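Local coordinates for protein C-type lectin domain family 4, member a4 (Mus musculus, PDB 3VYK) that acts as a cell-surface C-type lectin of dendritic cells that binds N-glycans bearing bisecting N-acetylglucosamine through a calcium site, at residues A[36-41]-A[75-80]. Residues are numbered along the deposited sequence; the frame is centred on the assembly and turned at random.
Sequences GAHLVV and WIDQTP
Val41 packs into the corner formed by Trp75 and Asp77, its two methyls shared among the residues of the turn that follows strand 73-75. With CG1 anti to the backbone N (chi1 167°), that methyl lies over one face of the indole, Val41 CG1 being 3.9 Å from the centroid of the Trp75 five-membered ring, a CH-pi contact offset toward the rim. Val41 CG2 lies 3.8 Å from Asp77 CG. A compact beta-branched residue suits this place, since the fork lets CG1 rest on the indole and against Thr79 OG1 while CG2 leans on the carboxylate and brushes Trp75 CE3.

Ile76 extends toward Leu39 (chi2 176°), and Ile76 CD1 lies 3.5 Å from Leu39 O and 3.8 Å from Leu39 CB. Trp25 and Glu29 of helix 25-34 also touch this isoleucine, which thus meets both that helix and strand 38-39.

Gln78 N to Trp75 O closes a type I turn. Asp77 braces the chain just after in an Asx turn: Asp77 OD1 accepts from Thr79 N at 3.0 Å and, on the syn side, from Thr79 OG1 at 2.6 Å. OD2 accepts from a water to which His38 NE2 donates weakly. His38 ND1 bonds to Leu39 O, nearly in the imidazole plane, which fixes the ring's rotation.

No direct hydrogen bond joins the segments; apolar packing and one water join the turn to strand 38-39 and the residues leading out of it, within the C-type lectin fold and away from the calcium site.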
ATOM      1  N   GLY A  36      12.960   1.555  -9.604  1.00 26.46           N
ATOM      2  CA  GLY A  36      12.162   1.377 -10.814  1.00 25.60           C
ATOM      3  C   GLY A  36      10.754   0.875 -10.544  1.00 25.08           C
ATOM      4  O   GLY A  36      10.105   0.328 -11.431  1.00 25.92           O
ATOM      5  N   ALA A  37      10.283   1.090  -9.317  1.00 23.25           N
ATOM      6  CA  ALA A  37       9.003   0.554  -8.852  1.00 21.31           C
ATOM      7  C   ALA A  37       8.084   1.689  -8.385  1.00 20.71           C
ATOM      8  O   ALA A  37       8.438   2.860  -8.494  1.00 20.81           O
ATOM      9  CB  ALA A  37       9.251  -0.427  -7.718  1.00 21.36           C
ATOM     10  N   HIS A  38       6.906   1.347  -7.869  1.00 19.55           N
ATOM     11  CA  HIS A  38       5.998   2.334  -7.279  1.00 18.60           C
ATOM     12  C   HIS A  38       5.303   1.727  -6.093  1.00 17.21           C
ATOM     13  O   HIS A  38       5.262   0.500  -5.950  1.00 16.79           O
ATOM     14  CB  HIS A  38       4.969   2.823  -8.304  1.00 20.19           C
ATOM     15  CG  HIS A  38       4.147   1.709  -8.926  1.00 21.34           C
ATOM     16  ND1 HIS A  38       3.056   1.183  -8.326  1.00 21.57           N
ATOM     17  CD2 HIS A  38       4.305   1.019 -10.126  1.00 22.15           C
ATOM     18  CE1 HIS A  38       2.543   0.208  -9.099  1.00 22.56           C
ATOM     19  NE2 HIS A  38       3.306   0.108 -10.204  1.00 22.64           N
ATOM     20  N   LEU A  39       4.732   2.563  -5.228  1.00 16.34           N
ATOM     21  CA  LEU A  39       3.942   2.040  -4.117  1.00 15.88           C
ATOM     22  C   LEU A  39       2.821   1.149  -4.648  1.00 15.05           C
ATOM     23  O   LEU A  39       2.235   1.419  -5.706  1.00 15.44           O
ATOM     24  CB  LEU A  39       3.401   3.169  -3.229  1.00 15.90           C
ATOM     25  CG  LEU A  39       4.460   3.821  -2.326  1.00 16.09           C
ATOM     26  CD1 LEU A  39       3.905   5.108  -1.741  1.00 16.61           C
ATOM     27  CD2 LEU A  39       4.910   2.891  -1.214  1.00 16.53           C
ATOM     28  N   VAL A  40       2.550   0.077  -3.913  1.00 14.60           N
ATOM     29  CA  VAL A  40       1.691  -0.997  -4.416  1.00 13.94           C
ATOM     30  C   VAL A  40       0.268  -0.558  -4.775  1.00 13.49           C
ATOM     31  O   VAL A  40      -0.357   0.241  -4.081  1.00 13.28           O
ATOM     32  CB  VAL A  40       1.702  -2.197  -3.447  1.00 14.17           C
ATOM     33  CG1 VAL A  40       0.996  -1.869  -2.138  1.00 14.14           C
ATOM     34  CG2 VAL A  40       1.126  -3.437  -4.108  1.00 15.42           C
ATOM     35  N   VAL A  41      -0.219  -1.091  -5.888  1.00 13.63           N
ATOM     36  CA  VAL A  41      -1.564  -0.850  -6.370  1.00 13.71           C
ATOM     37  C   VAL A  41      -2.284  -2.193  -6.328  1.00 13.71           C
ATOM     38  O   VAL A  41      -1.826  -3.154  -6.936  1.00 15.30           O
ATOM     39  CB  VAL A  41      -1.516  -0.276  -7.809  1.00 13.76           C
ATOM     40  CG1 VAL A  41      -2.888  -0.304  -8.460  1.00 13.86           C
ATOM     41  CG2 VAL A  41      -0.949   1.146  -7.792  1.00 14.13           C
ATOM     42  N   TRP A  75      -5.558   5.499  -7.549  1.00 14.26           N
ATOM     43  CA  TRP A  75      -4.273   4.809  -7.560  1.00 14.74           C
ATOM     44  C   TRP A  75      -3.239   5.637  -8.245  1.00 15.94           C
ATOM     45  O   TRP A  75      -3.545   6.350  -9.204  1.00 17.12           O
ATOM     46  CB  TRP A  75      -4.387   3.469  -8.295  1.00 14.12           C
ATOM     47  CG  TRP A  75      -5.245   2.464  -7.578  1.00 13.87           C
ATOM     48  CD1 TRP A  75      -6.488   1.965  -7.974  1.00 14.12           C
ATOM     49  CD2 TRP A  75      -4.965   1.822  -6.288  1.00 13.39           C
ATOM     50  NE1 TRP A  75      -6.966   1.067  -7.052  1.00 14.32           N
ATOM     51  CE2 TRP A  75      -6.094   0.938  -6.015  1.00 13.25           C
ATOM     52  CE3 TRP A  75      -3.911   1.876  -5.376  1.00 13.51           C
ATOM     53  CZ2 TRP A  75      -6.159   0.162  -4.860  1.00 13.22           C
ATOM     54  CZ3 TRP A  75      -3.983   1.097  -4.219  1.00 13.65           C
ATOM     55  CH2 TRP A  75      -5.081   0.261  -3.966  1.00 13.64           C
ATOM     56  N   ILE A  76      -2.003   5.533  -7.774  1.00 16.47           N
ATOM     57  CA  ILE A  76      -0.913   6.357  -8.308  1.00 18.48           C
ATOM     58  C   ILE A  76      -0.504   6.022  -9.743  1.00 19.29           C
ATOM     59  O   ILE A  76       0.103   6.863 -10.416  1.00 20.86           O
ATOM     60  CB  ILE A  76       0.322   6.364  -7.390  1.00 19.22           C
ATOM     61  CG1 ILE A  76       0.886   4.944  -7.206  1.00 19.38           C
ATOM     62  CG2 ILE A  76      -0.021   7.074  -6.082  1.00 20.44           C
ATOM     63  CD1 ILE A  76       2.164   4.876  -6.393  1.00 20.88           C
ATOM     64  N   ASP A  77      -0.831   4.818 -10.213  1.00 19.31           N
ATOM     65  CA  ASP A  77      -0.528   4.453 -11.605  1.00 20.15           C
ATOM     66  C   ASP A  77      -1.687   4.755 -12.546  1.00 20.71           C
ATOM     67  O   ASP A  77      -1.670   4.345 -13.718  1.00 22.11           O
ATOM     68  CB  ASP A  77      -0.087   2.991 -11.717  1.00 20.01           C
ATOM     69  CG  ASP A  77      -1.206   2.004 -11.436  1.00 19.69           C
ATOM     70  OD1 ASP A  77      -2.322   2.402 -11.051  1.00 19.58           O
ATOM     71  OD2 ASP A  77      -0.955   0.797 -11.608  1.00 20.46           O
ATOM     72  N   GLN A  78      -2.683   5.472 -12.026  1.00 21.23           N
ATOM     73  CA  GLN A  78      -3.873   5.903 -12.766  1.00 22.50           C
ATOM     74  C   GLN A  78      -4.781   4.771 -13.250  1.00 21.95           C
ATOM     75  O   GLN A  78      -5.718   5.021 -14.018  1.00 23.38           O
ATOM     76  CB  GLN A  78      -3.505   6.844 -13.926  1.00 25.26           C
ATOM     77  CG  GLN A  78      -2.956   8.194 -13.487  1.00 28.34           C
ATOM     78  CD  GLN A  78      -2.313   8.940 -14.636  1.00 31.27           C
ATOM     79  OE1 GLN A  78      -1.205   8.609 -15.061  1.00 33.88           O
ATOM     80  NE2 GLN A  78      -3.006   9.948 -15.150  1.00 33.51           N
ATOM     81  N   THR A  79      -4.535   3.540 -12.791  1.00 20.83           N
ATOM     82  CA  THR A  79      -5.480   2.460 -13.073  0.75 19.62           C
ATOM     83  C   THR A  79      -6.756   2.684 -12.259  1.00 19.81           C
ATOM     84  O   THR A  79      -6.704   3.278 -11.185  1.00 18.49           O
ATOM     85  CB  THR A  79      -4.897   1.055 -12.823  1.00 19.92           C
ATOM     86  OG1 THR A  79      -4.474   0.936 -11.459  1.00 19.45           O
ATOM     87  CG2 THR A  79      -3.710   0.790 -13.749  1.00 20.38           C
ATOM     88  N   PRO A  80      -7.913   2.237 -12.775  1.00 20.14           N
ATOM     89  CA  PRO A  80      -9.169   2.601 -12.120  1.00 19.75           C
ATOM     90  C   PRO A  80      -9.310   2.034 -10.710  1.00 19.30           C
ATOM     91  O   PRO A  80      -8.906   0.890 -10.445  1.00 19.41           O
ATOM     92  CB  PRO A  80     -10.242   2.011 -13.053  1.00 20.76           C
ATOM     93  CG  PRO A  80      -9.555   1.816 -14.362  1.00 22.00           C
ATOM     94  CD  PRO A  80      -8.137   1.487 -14.025  1.00 20.98           C
TER
HETATM   95  O   HOH W   1       1.427  -0.301 -12.428  1.00 27.32           O